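Local coordinates for protein putative acetyl transferase (Pyrococcus furiosus, PDB 1VKC) that probably acts as an acyltransferase of the GNAT (acetyltransferase) family, passing on an acyl group other than an aminoacyl group, at residues S40-E43 with Y44-H48; T82-T85 with V86-V89; K140-E144 with R145-A149. All coordinates share one frame; numbering follows the deposited sequence.

The three contacts come in series along the chain, all within one GNAT-family acetyltransferase region. Contact 1 is the first turns of helix 41-57, contact 2 the hairpin turn joining strands 73-83 and 90-99 of the mixed sheet, and contact 3 the end of helix 138-144 with the residues that leave it. The centre of contact 1 lies 32 Å from the centres of both others, and contacts 1 and 3 are on opposite sides of the chain's centre. Contacts 2 and 3 are 20 Å apart between centres, with nearest atoms about 10 Å apart. All three are local; of them only contact 1 also meets the second subunit, taking part in the dimer interface.

Contact 1. Residues S40-E43 with Y44-H48; sequences SYEE and YEERH
Glu45 lies one helical turn beyond Tyr41, at the start of helix 41-57, and its side chain runs back alongside the Tyr41 ring, crossing it at a slant. Its backbone N donates to Tyr41 O at 2.8 Å, a regular helical bond, and its CB sits 3.4 Å from that same Tyr41 O. With CG anti to the backbone N (chi1 -151°) and a bend at chi2, CD comes up against CE2 of the Tyr41 ring, whose plane stands 77° from the carboxylate. The two oxygens then diverge. OE2 of Glu45 approaches CE2 of Tyr41 to 3.3 Å and accepts from a water at 2.9 Å; this water also donates to Glu42 OE2 and so joins the two carboxylates. OE1 forms a salt bridge with Arg28 of the second subunit, which makes this face of the helix part of the dimer contact.

Tyr44 meets Tyr41 from another side: its CD1 lies 3.6 Å from Tyr41 CE1, and the ring planes are inclined at 42°. Its hydroxyl is hydrogen-bonded to the backbone O of Arg28 in its own chain, tying the helix to helix 20-31.

The helix begins with a capping box. Glu43 N donates to Ser40 OG at 2.9 Å, and Ser40 N returns a bond to Glu43 OE2 at 2.7 Å, so each residue's side chain serves the other's backbone NH.

Along the more exposed flank, Glu42 OE1 and Glu46 OE2 approach to 3.2 Å, both being acceptors. Such close carboxylates would probably raise each other's pKa, and one may hold a proton. With four glutamates in its first turns, the helix start is rich in negative charge, which is likely to suit the cationic arginine that the second subunit brings to Glu45.

Contact 2. Residues T82-T85 with V86-V89; sequences TLDT and VDYV
Asp84 faces Tyr88 and Val89 across the turn of a beta-hairpin, in which strand 73-83 reverses through residues 84-89 into strand 90-99. Backbone hydrogen bonds between Thr82 and Ile91 continue the pairing beyond the turn.

Two main-chain bonds close the loop. Asp84 N donates to Val89 O at 2.9 Å, and Tyr88 N donates to Asp84 O at 2.9 Å. The second is the more bent, with an angle of 135° at the hydrogen, and its donor stands above the carbonyl plane. Tyr88 has a left-handed helical backbone (phi 54°), which turns the chain back toward the second strand.

Side chain to backbone, Asp84 forms an Asx turn. Its OD1 takes Val86 N at 3.1 Å and Asp87 N at 3.0 Å, the two donors arriving from opposite faces of the carboxylate plane, each on the anti side. With CG anti to the main-chain N (chi1 -162°), the carboxylate points into the turn and OD1 is placed between the two NH groups. An alanine here would leave the NH groups of Val86 and Asp87 without their shared acceptor and is likely to let the tip of the turn move.

Among charged groups, OD1 of Asp84 and OD1 of Asp87 are 4.0 Å apart. Lys127 forms salt bridges with both side chains, through OD2 of Asp84 and OD1 of Asp87, and its positive charge would probably ease the repulsion between them.

The nonpolar and weakly polar contacts lie at the margins. Leu83 CD2 rests 3.7 Å from Val89 O, to which Leu83 CA also makes a CA-H...O contact. On the Tyr88 ring, one face is met by the carbonyl of its own hydrogen-bond partner, Asp84 O standing 3.9 Å above the plane, toward the rim.

Contact 3. Residues K140-E144 with R145-A149; sequences KWYEE and RGYKA
A Schellman motif ends helix 138-144 of the GNAT fold, and Trp141 and Tyr142 in its last turn meet Arg145 and Tyr147 just beyond it. Gly146, with positive phi (100°), is the C-prime residue: its N donates to Glu143 O at 3.2 Å, while Tyr147 N reaches back to Tyr142 O. That carbonyl also accepts from Arg145 N, the two donors coming from opposite faces of its plane.

The Arg145 chain, extended from CG to NE, carries its guanidinium back along the helix end to lie flat on Trp141, their planes 15° apart. CZ of Arg145 stands 3.5 Å from the centroid of the five-membered ring of Trp141, a cation-pi contact, and CD of Arg145 lies over the six-membered ring, a CH-pi contact. From this position NH2 of Arg145 donates to Trp141 O at 3.0 Å and makes a salt bridge to Glu144 OE1 whose hydrogen bond is weak, while NH1 binds Ser110 OG. Ring, carbonyl and hydroxyl together probably fix the group's rotation.

Tyr142 and Tyr147 form an edge-to-face pair, Tyr142 pointing its edge at the face of Tyr147 with planes at 72°. Nearer the backbone, their CB atoms touch at 3.9 Å. Both rings pack on Leu113 of helix 108-122 and Leu130 of strand 128-130; the Tyr147 hydroxyl is hydrogen-bonded to Glu117. One water donates to both Glu143 O and Tyr147 O, each 2.8 Å from the water oxygen.

Contact 1. Residues S40-E43 with Y44-H48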
ATOM      1  N   SER A  40      -4.451  -8.282  -9.744  1.00 32.51           N
ATOM      2  CA  SER A  40      -4.250  -6.838  -9.966  1.00 29.72           C
ATOM      3  C   SER A  40      -4.573  -6.057  -8.690  1.00 28.15           C
ATOM      4  O   SER A  40      -5.327  -6.515  -7.837  1.00 26.88           O
ATOM      5  CB  SER A  40      -5.138  -6.341 -11.100  1.00 29.53           C
ATOM      6  OG  SER A  40      -6.497  -6.274 -10.691  1.00 26.70           O
ATOM      7  N   TYR A  41      -4.004  -4.870  -8.555  1.00 28.42           N
ATOM      8  CA  TYR A  41      -4.303  -4.062  -7.388  1.00 30.01           C
ATOM      9  C   TYR A  41      -5.791  -3.681  -7.375  1.00 29.56           C
ATOM     10  O   TYR A  41      -6.419  -3.652  -6.323  1.00 31.53           O
ATOM     11  CB  TYR A  41      -3.401  -2.822  -7.296  1.00 31.99           C
ATOM     12  CG  TYR A  41      -3.630  -2.083  -6.002  1.00 32.11           C
ATOM     13  CD1 TYR A  41      -3.150  -2.593  -4.802  1.00 30.97           C
ATOM     14  CD2 TYR A  41      -4.366  -0.903  -5.969  1.00 32.55           C
ATOM     15  CE1 TYR A  41      -3.393  -1.949  -3.600  1.00 31.73           C
ATOM     16  CE2 TYR A  41      -4.603  -0.246  -4.778  1.00 33.30           C
ATOM     17  CZ  TYR A  41      -4.103  -0.782  -3.591  1.00 32.13           C
ATOM     18  OH  TYR A  41      -4.321  -0.150  -2.406  1.00 34.89           O
ATOM     19  N   GLU A  42      -6.365  -3.413  -8.545  1.00 28.42           N
ATOM     20  CA  GLU A  42      -7.783  -3.128  -8.639  1.00 29.99           C
ATOM     21  C   GLU A  42      -8.652  -4.310  -8.162  1.00 29.24           C
ATOM     22  O   GLU A  42      -9.662  -4.095  -7.461  1.00 29.93           O
ATOM     23  CB  GLU A  42      -8.181  -2.748 -10.063  1.00 32.98           C
ATOM     24  CG  GLU A  42      -9.646  -2.329 -10.194  1.00 37.10           C
ATOM     25  CD  GLU A  42     -10.003  -1.163  -9.284  1.00 42.26           C
ATOM     26  OE1 GLU A  42     -10.908  -1.329  -8.417  1.00 45.89           O
ATOM     27  OE2 GLU A  42      -9.367  -0.081  -9.421  1.00 44.78           O
ATOM     28  N   GLU A  43      -8.276  -5.527  -8.566  1.00 30.20           N
ATOM     29  CA  GLU A  43      -8.906  -6.769  -8.054  1.00 32.37           C
ATOM     30  C   GLU A  43      -8.771  -6.846  -6.525  1.00 30.53           C
ATOM     31  O   GLU A  43      -9.756  -7.076  -5.821  1.00 31.03           O
ATOM     32  CB  GLU A  43      -8.276  -8.019  -8.701  1.00 35.00           C
ATOM     33  CG  GLU A  43      -8.723  -8.280 -10.136  1.00 39.38           C
ATOM     34  CD  GLU A  43      -7.818  -9.239 -10.921  1.00 42.07           C
ATOM     35  OE1 GLU A  43      -8.225  -9.646 -12.028  1.00 45.13           O
ATOM     36  OE2 GLU A  43      -6.711  -9.595 -10.460  1.00 44.74           O
ATOM     37  N   TYR A  44      -7.550  -6.637  -6.021  1.00 29.32           N
ATOM     38  CA  TYR A  44      -7.300  -6.686  -4.579  1.00 27.94           C
ATOM     39  C   TYR A  44      -8.219  -5.706  -3.840  1.00 29.87           C
ATOM     40  O   TYR A  44      -8.925  -6.073  -2.914  1.00 25.73           O
ATOM     41  CB  TYR A  44      -5.828  -6.398  -4.257  1.00 27.12           C
ATOM     42  CG  TYR A  44      -5.611  -6.051  -2.805  1.00 27.40           C
ATOM     43  CD1 TYR A  44      -5.347  -4.735  -2.405  1.00 27.42           C
ATOM     44  CD2 TYR A  44      -5.738  -7.027  -1.812  1.00 27.74           C
ATOM     45  CE1 TYR A  44      -5.167  -4.415  -1.057  1.00 26.94           C
ATOM     46  CE2 TYR A  44      -5.560  -6.719  -0.483  1.00 26.69           C
ATOM     47  CZ  TYR A  44      -5.278  -5.418  -0.104  1.00 28.06           C
ATOM     48  OH  TYR A  44      -5.112  -5.146   1.217  1.00 26.55           O
ATOM     49  N   GLU A  45      -8.214  -4.451  -4.277  1.00 30.14           N
ATOM     50  CA  GLU A  45      -9.048  -3.412  -3.677  1.00 31.31           C
ATOM     51  C   GLU A  45     -10.534  -3.796  -3.566  1.00 29.87           C
ATOM     52  O   GLU A  45     -11.158  -3.585  -2.517  1.00 30.50           O
ATOM     53  CB  GLU A  45      -8.905  -2.141  -4.505  1.00 34.57           C
ATOM     54  CG  GLU A  45      -9.100  -0.852  -3.759  1.00 37.84           C
ATOM     55  CD  GLU A  45      -8.056   0.187  -4.148  1.00 40.61           C
ATOM     56  OE1 GLU A  45      -7.523   0.844  -3.237  1.00 38.92           O
ATOM     57  OE2 GLU A  45      -7.753   0.321  -5.369  1.00 41.37           O
ATOM     58  N   GLU A  46     -11.098  -4.345  -4.639  1.00 28.23           N
ATOM     59  CA  GLU A  46     -12.541  -4.694  -4.670  1.00 31.31           C
ATOM     60  C   GLU A  46     -12.857  -5.841  -3.707  1.00 30.25           C
ATOM     61  O   GLU A  46     -13.870  -5.806  -3.002  1.00 32.44           O
ATOM     62  CB  GLU A  46     -12.979  -5.086  -6.090  1.00 35.63           C
ATOM     63  CG  GLU A  46     -13.008  -3.908  -7.063  1.00 40.04           C
ATOM     64  CD  GLU A  46     -13.256  -4.317  -8.510  1.00 44.21           C
ATOM     65  OE1 GLU A  46     -13.577  -5.509  -8.768  1.00 47.77           O
ATOM     66  OE2 GLU A  46     -13.121  -3.435  -9.395  1.00 46.73           O
ATOM     67  N   ARG A  47     -11.986  -6.845  -3.700  1.00 31.28           N
ATOM     68  CA  ARG A  47     -12.110  -8.013  -2.800  1.00 29.35           C
ATOM     69  C   ARG A  47     -11.880  -7.635  -1.338  1.00 30.68           C
ATOM     70  O   ARG A  47     -12.584  -8.127  -0.438  1.00 28.08           O
ATOM     71  CB  ARG A  47     -11.112  -9.075  -3.202  1.00 33.39           C
ATOM     72  CG  ARG A  47     -11.415  -9.721  -4.548  1.00 34.38           C
ATOM     73  CD  ARG A  47     -10.368 -10.701  -4.986  1.00 37.26           C
ATOM     74  NE  ARG A  47     -10.555 -11.075  -6.380  1.00 38.81           N
ATOM     75  CZ  ARG A  47      -9.722 -11.804  -7.111  1.00 40.66           C
ATOM     76  NH1 ARG A  47     -10.016 -12.040  -8.385  1.00 41.69           N
ATOM     77  NH2 ARG A  47      -8.600 -12.294  -6.601  1.00 42.32           N
ATOM     78  N   HIS A  48     -10.885  -6.788  -1.094  1.00 26.48           N
ATOM     79  CA  HIS A  48     -10.687  -6.235   0.247  1.00 28.84           C
ATOM     80  C   HIS A  48     -11.934  -5.495   0.747  1.00 30.32           C
ATOM     81  O   HIS A  48     -12.322  -5.656   1.903  1.00 29.98           O
ATOM     82  CB  HIS A  48      -9.443  -5.316   0.352  1.00 26.83           C
ATOM     83  CG  HIS A  48      -9.258  -4.738   1.733  1.00 25.31           C
ATOM     84  ND1 HIS A  48     -10.001  -3.673   2.203  1.00 27.52           N
ATOM     85  CD2 HIS A  48      -8.476  -5.129   2.766  1.00 29.77           C
ATOM     86  CE1 HIS A  48      -9.657  -3.411   3.452  1.00 27.34           C
ATOM     87  NE2 HIS A  48      -8.736  -4.283   3.818  1.00 26.22           N
TER
HETATM   88  O   HOH W   1      -7.179   0.327  -8.231  1.00 37.06           O

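Contact 2. Residues T82-T85 with V86-V89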
ATOM      1  N   THR A  82     -18.137 -13.614  19.476  1.00 21.29           N
ATOM      2  CA  THR A  82     -18.776 -14.733  18.793  1.00 23.12           C
ATOM      3  C   THR A  82     -18.700 -15.981  19.653  1.00 21.37           C
ATOM      4  O   THR A  82     -18.376 -15.883  20.858  1.00 24.12           O
ATOM      5  CB  THR A  82     -18.143 -14.933  17.372  1.00 25.37           C
ATOM      6  OG1 THR A  82     -18.810 -15.990  16.681  1.00 26.00           O
ATOM      7  CG2 THR A  82     -16.694 -15.401  17.466  1.00 25.79           C
ATOM      8  N   LEU A  83     -19.072 -17.136  19.089  1.00 21.68           N
ATOM      9  CA  LEU A  83     -18.975 -18.413  19.805  1.00 21.36           C
ATOM     10  C   LEU A  83     -17.828 -19.259  19.308  1.00 22.90           C
ATOM     11  O   LEU A  83     -17.549 -19.302  18.116  1.00 20.82           O
ATOM     12  CB  LEU A  83     -20.268 -19.221  19.695  1.00 23.51           C
ATOM     13  CG  LEU A  83     -21.459 -18.679  20.473  1.00 24.58           C
ATOM     14  CD1 LEU A  83     -22.731 -19.388  20.009  1.00 25.26           C
ATOM     15  CD2 LEU A  83     -21.261 -18.829  21.968  1.00 27.28           C
ATOM     16  N   ASP A  84     -17.189 -19.966  20.233  1.00 23.79           N
ATOM     17  CA  ASP A  84     -16.077 -20.837  19.911  1.00 22.90           C
ATOM     18  C   ASP A  84     -16.587 -22.101  19.213  1.00 22.61           C
ATOM     19  O   ASP A  84     -17.523 -22.743  19.681  1.00 21.58           O
ATOM     20  CB  ASP A  84     -15.333 -21.214  21.189  1.00 24.48           C
ATOM     21  CG  ASP A  84     -13.955 -21.738  20.918  1.00 24.73           C
ATOM     22  OD1 ASP A  84     -13.803 -22.953  20.705  1.00 22.83           O
ATOM     23  OD2 ASP A  84     -12.947 -20.989  20.909  1.00 26.25           O
ATOM     24  N   THR A  85     -15.963 -22.465  18.095  1.00 23.45           N
ATOM     25  CA  THR A  85     -16.434 -23.613  17.289  1.00 22.99           C
ATOM     26  C   THR A  85     -16.110 -24.960  17.910  1.00 22.54           C
ATOM     27  O   THR A  85     -16.582 -25.991  17.417  1.00 25.43           O
ATOM     28  CB  THR A  85     -15.846 -23.564  15.855  1.00 24.26           C
ATOM     29  OG1 THR A  85     -14.411 -23.524  15.916  1.00 24.56           O
ATOM     30  CG2 THR A  85     -16.239 -22.293  15.134  1.00 26.40           C
ATOM     31  N   VAL A  86     -15.285 -24.983  18.964  1.00 21.74           N
ATOM     32  CA  VAL A  86     -14.930 -26.231  19.643  1.00 24.06           C
ATOM     33  C   VAL A  86     -15.531 -26.311  21.051  1.00 21.19           C
ATOM     34  O   VAL A  86     -16.061 -27.352  21.449  1.00 19.90           O
ATOM     35  CB  VAL A  86     -13.372 -26.420  19.706  1.00 26.15           C
ATOM     36  CG1 VAL A  86     -12.997 -27.696  20.446  1.00 26.90           C
ATOM     37  CG2 VAL A  86     -12.780 -26.427  18.299  1.00 29.34           C
ATOM     38  N   ASP A  87     -15.453 -25.201  21.791  1.00 20.59           N
ATOM     39  CA  ASP A  87     -15.900 -25.133  23.201  1.00 20.90           C
ATOM     40  C   ASP A  87     -17.288 -24.525  23.403  1.00 21.05           C
ATOM     41  O   ASP A  87     -17.843 -24.600  24.512  1.00 20.43           O
ATOM     42  CB  ASP A  87     -14.879 -24.314  24.017  1.00 23.44           C
ATOM     43  CG  ASP A  87     -13.557 -25.039  24.192  1.00 24.14           C
ATOM     44  OD1 ASP A  87     -12.501 -24.376  24.174  1.00 23.39           O
ATOM     45  OD2 ASP A  87     -13.491 -26.274  24.376  1.00 24.95           O
ATOM     46  N   TYR A  88     -17.837 -23.889  22.364  1.00 20.89           N
ATOM     47  CA  TYR A  88     -19.194 -23.305  22.407  1.00 21.55           C
ATOM     48  C   TYR A  88     -19.401 -22.332  23.587  1.00 23.14           C
ATOM     49  O   TYR A  88     -20.412 -22.381  24.277  1.00 25.54           O
ATOM     50  CB  TYR A  88     -20.244 -24.441  22.391  1.00 20.20           C
ATOM     51  CG  TYR A  88     -20.142 -25.235  21.114  1.00 19.45           C
ATOM     52  CD1 TYR A  88     -19.206 -26.259  20.989  1.00 21.05           C
ATOM     53  CD2 TYR A  88     -20.930 -24.930  20.007  1.00 19.42           C
ATOM     54  CE1 TYR A  88     -19.065 -26.967  19.811  1.00 18.80           C
ATOM     55  CE2 TYR A  88     -20.793 -25.664  18.794  1.00 18.13           C
ATOM     56  CZ  TYR A  88     -19.872 -26.659  18.720  1.00 19.22           C
ATOM     57  OH  TYR A  88     -19.728 -27.379  17.573  1.00 22.12           O
ATOM     58  N   VAL A  89     -18.402 -21.486  23.823  1.00 21.90           N
ATOM     59  CA  VAL A  89     -18.489 -20.435  24.823  1.00 22.21           C
ATOM     60  C   VAL A  89     -18.268 -19.135  24.089  1.00 23.04           C
ATOM     61  O   VAL A  89     -17.725 -19.118  22.982  1.00 22.33           O
ATOM     62  CB  VAL A  89     -17.428 -20.559  25.975  1.00 21.92           C
ATOM     63  CG1 VAL A  89     -17.750 -21.708  26.915  1.00 24.19           C
ATOM     64  CG2 VAL A  89     -15.980 -20.649  25.433  1.00 21.17           C
TER

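Contact 3. Residues K140-E144 with R145-A149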
ATOM      1  N   LYS A 140       5.666 -15.285  18.838  1.00 28.06           N
ATOM      2  CA  LYS A 140       6.293 -15.112  20.162  1.00 26.60           C
ATOM      3  C   LYS A 140       5.736 -13.906  20.920  1.00 25.59           C
ATOM      4  O   LYS A 140       5.651 -13.922  22.148  1.00 25.00           O
ATOM      5  CB  LYS A 140       7.819 -14.980  20.032  1.00 28.61           C
ATOM      6  N   TRP A 141       5.361 -12.869  20.184  1.00 25.94           N
ATOM      7  CA  TRP A 141       4.777 -11.675  20.771  1.00 26.60           C
ATOM      8  C   TRP A 141       3.460 -12.041  21.475  1.00 21.92           C
ATOM      9  O   TRP A 141       3.209 -11.608  22.594  1.00 23.40           O
ATOM     10  CB  TRP A 141       4.544 -10.616  19.689  1.00 27.08           C
ATOM     11  CG  TRP A 141       4.170  -9.248  20.201  1.00 26.78           C
ATOM     12  CD1 TRP A 141       5.024  -8.279  20.640  1.00 26.83           C
ATOM     13  CD2 TRP A 141       2.850  -8.688  20.285  1.00 28.28           C
ATOM     14  NE1 TRP A 141       4.321  -7.161  21.020  1.00 28.03           N
ATOM     15  CE2 TRP A 141       2.983  -7.379  20.809  1.00 28.07           C
ATOM     16  CE3 TRP A 141       1.563  -9.163  19.987  1.00 28.41           C
ATOM     17  CZ2 TRP A 141       1.884  -6.538  21.031  1.00 27.54           C
ATOM     18  CZ3 TRP A 141       0.463  -8.319  20.208  1.00 28.11           C
ATOM     19  CH2 TRP A 141       0.637  -7.023  20.725  1.00 27.85           C
ATOM     20  N   TYR A 142       2.651 -12.873  20.843  1.00 22.42           N
ATOM     21  CA  TYR A 142       1.413 -13.345  21.476  1.00 23.07           C
ATOM     22  C   TYR A 142       1.698 -14.338  22.589  1.00 21.93           C
ATOM     23  O   TYR A 142       1.093 -14.270  23.659  1.00 18.75           O
ATOM     24  CB  TYR A 142       0.440 -13.926  20.428  1.00 25.46           C
ATOM     25  CG  TYR A 142      -0.157 -12.854  19.546  1.00 24.44           C
ATOM     26  CD1 TYR A 142       0.248 -12.702  18.228  1.00 26.10           C
ATOM     27  CD2 TYR A 142      -1.101 -11.973  20.043  1.00 22.55           C
ATOM     28  CE1 TYR A 142      -0.296 -11.688  17.409  1.00 28.36           C
ATOM     29  CE2 TYR A 142      -1.658 -10.978  19.239  1.00 25.09           C
ATOM     30  CZ  TYR A 142      -1.252 -10.834  17.936  1.00 26.43           C
ATOM     31  OH  TYR A 142      -1.807  -9.836  17.154  1.00 29.16           O
ATOM     32  N   GLU A 143       2.630 -15.263  22.359  1.00 22.55           N
ATOM     33  CA  GLU A 143       2.985 -16.230  23.398  1.00 20.67           C
ATOM     34  C   GLU A 143       3.426 -15.544  24.700  1.00 22.81           C
ATOM     35  O   GLU A 143       3.094 -16.006  25.806  1.00 19.24           O
ATOM     36  CB  GLU A 143       4.046 -17.230  22.887  1.00 23.42           C
ATOM     37  CG  GLU A 143       3.490 -18.190  21.838  1.00 26.46           C
ATOM     38  CD  GLU A 143       4.555 -19.044  21.169  1.00 30.72           C
ATOM     39  OE1 GLU A 143       5.754 -18.634  21.130  1.00 34.91           O
ATOM     40  OE2 GLU A 143       4.188 -20.130  20.671  1.00 33.41           O
ATOM     41  N   GLU A 144       4.151 -14.433  24.566  1.00 23.97           N
ATOM     42  CA  GLU A 144       4.617 -13.653  25.726  1.00 27.04           C
ATOM     43  C   GLU A 144       3.450 -13.130  26.555  1.00 24.90           C
ATOM     44  O   GLU A 144       3.592 -12.910  27.756  1.00 26.86           O
ATOM     45  CB  GLU A 144       5.486 -12.454  25.274  1.00 27.92           C
ATOM     46  CG  GLU A 144       6.917 -12.791  24.930  1.00 33.53           C
ATOM     47  CD  GLU A 144       7.714 -11.568  24.493  1.00 33.23           C
ATOM     48  OE1 GLU A 144       7.152 -10.455  24.415  1.00 36.28           O
ATOM     49  OE2 GLU A 144       8.898 -11.725  24.206  1.00 39.81           O
ATOM     50  N   ARG A 145       2.297 -12.940  25.903  1.00 23.61           N
ATOM     51  CA  ARG A 145       1.139 -12.305  26.509  1.00 23.04           C
ATOM     52  C   ARG A 145       0.063 -13.320  26.935  1.00 22.32           C
ATOM     53  O   ARG A 145      -1.074 -12.944  27.214  1.00 23.39           O
ATOM     54  CB  ARG A 145       0.555 -11.274  25.532  1.00 21.34           C
ATOM     55  CG  ARG A 145       1.445 -10.064  25.365  1.00 23.16           C
ATOM     56  CD  ARG A 145       1.247  -9.235  24.125  1.00 21.84           C
ATOM     57  NE  ARG A 145       2.045  -8.008  24.201  1.00 22.57           N
ATOM     58  CZ  ARG A 145       3.371  -7.955  24.095  1.00 23.97           C
ATOM     59  NH1 ARG A 145       3.993  -6.796  24.224  1.00 28.08           N
ATOM     60  NH2 ARG A 145       4.085  -9.041  23.836  1.00 22.81           N
ATOM     61  N   GLY A 146       0.414 -14.596  26.961  1.00 20.74           N
ATOM     62  CA  GLY A 146      -0.493 -15.612  27.480  1.00 20.04           C
ATOM     63  C   GLY A 146      -1.248 -16.412  26.439  1.00 19.37           C
ATOM     64  O   GLY A 146      -2.055 -17.256  26.805  1.00 19.62           O
ATOM     65  N   TYR A 147      -0.967 -16.184  25.148  1.00 19.58           N
ATOM     66  CA  TYR A 147      -1.640 -16.917  24.060  1.00 19.80           C
ATOM     67  C   TYR A 147      -0.943 -18.217  23.714  1.00 22.44           C
ATOM     68  O   TYR A 147       0.287 -18.271  23.618  1.00 20.13           O
ATOM     69  CB  TYR A 147      -1.762 -16.058  22.791  1.00 20.24           C
ATOM     70  CG  TYR A 147      -2.660 -14.860  22.964  1.00 19.78           C
ATOM     71  CD1 TYR A 147      -2.253 -13.759  23.743  1.00 20.19           C
ATOM     72  CD2 TYR A 147      -3.926 -14.822  22.380  1.00 19.16           C
ATOM     73  CE1 TYR A 147      -3.086 -12.653  23.931  1.00 18.36           C
ATOM     74  CE2 TYR A 147      -4.745 -13.745  22.548  1.00 20.01           C
ATOM     75  CZ  TYR A 147      -4.324 -12.654  23.341  1.00 19.56           C
ATOM     76  OH  TYR A 147      -5.162 -11.590  23.526  1.00 22.90           O
ATOM     77  N   LYS A 148      -1.746 -19.256  23.477  1.00 20.57           N
ATOM     78  CA  LYS A 148      -1.240 -20.559  23.123  1.00 22.77           C
ATOM     79  C   LYS A 148      -1.895 -21.056  21.838  1.00 22.70           C
ATOM     80  O   LYS A 148      -3.095 -20.874  21.632  1.00 20.83           O
ATOM     81  CB  LYS A 148      -1.512 -21.545  24.251  1.00 25.75           C
ATOM     82  CG  LYS A 148      -0.864 -21.167  25.609  1.00 28.11           C
ATOM     83  N   ALA A 149      -1.100 -21.673  20.973  1.00 25.11           N
ATOM     84  CA  ALA A 149      -1.623 -22.252  19.715  1.00 24.61           C
ATOM     85  C   ALA A 149      -2.564 -23.417  20.035  1.00 25.06           C
ATOM     86  O   ALA A 149      -2.165 -24.367  20.704  1.00 26.53           O
ATOM     87  CB  ALA A 149      -0.476 -22.723  18.845  1.00 26.76           C
TER
HETATM   88  O   HOH W   2       1.680 -21.622  21.581  1.00 32.53           O
HETATM   89  O   HOH W   3       1.937 -18.573  25.888  1.00 40.23           O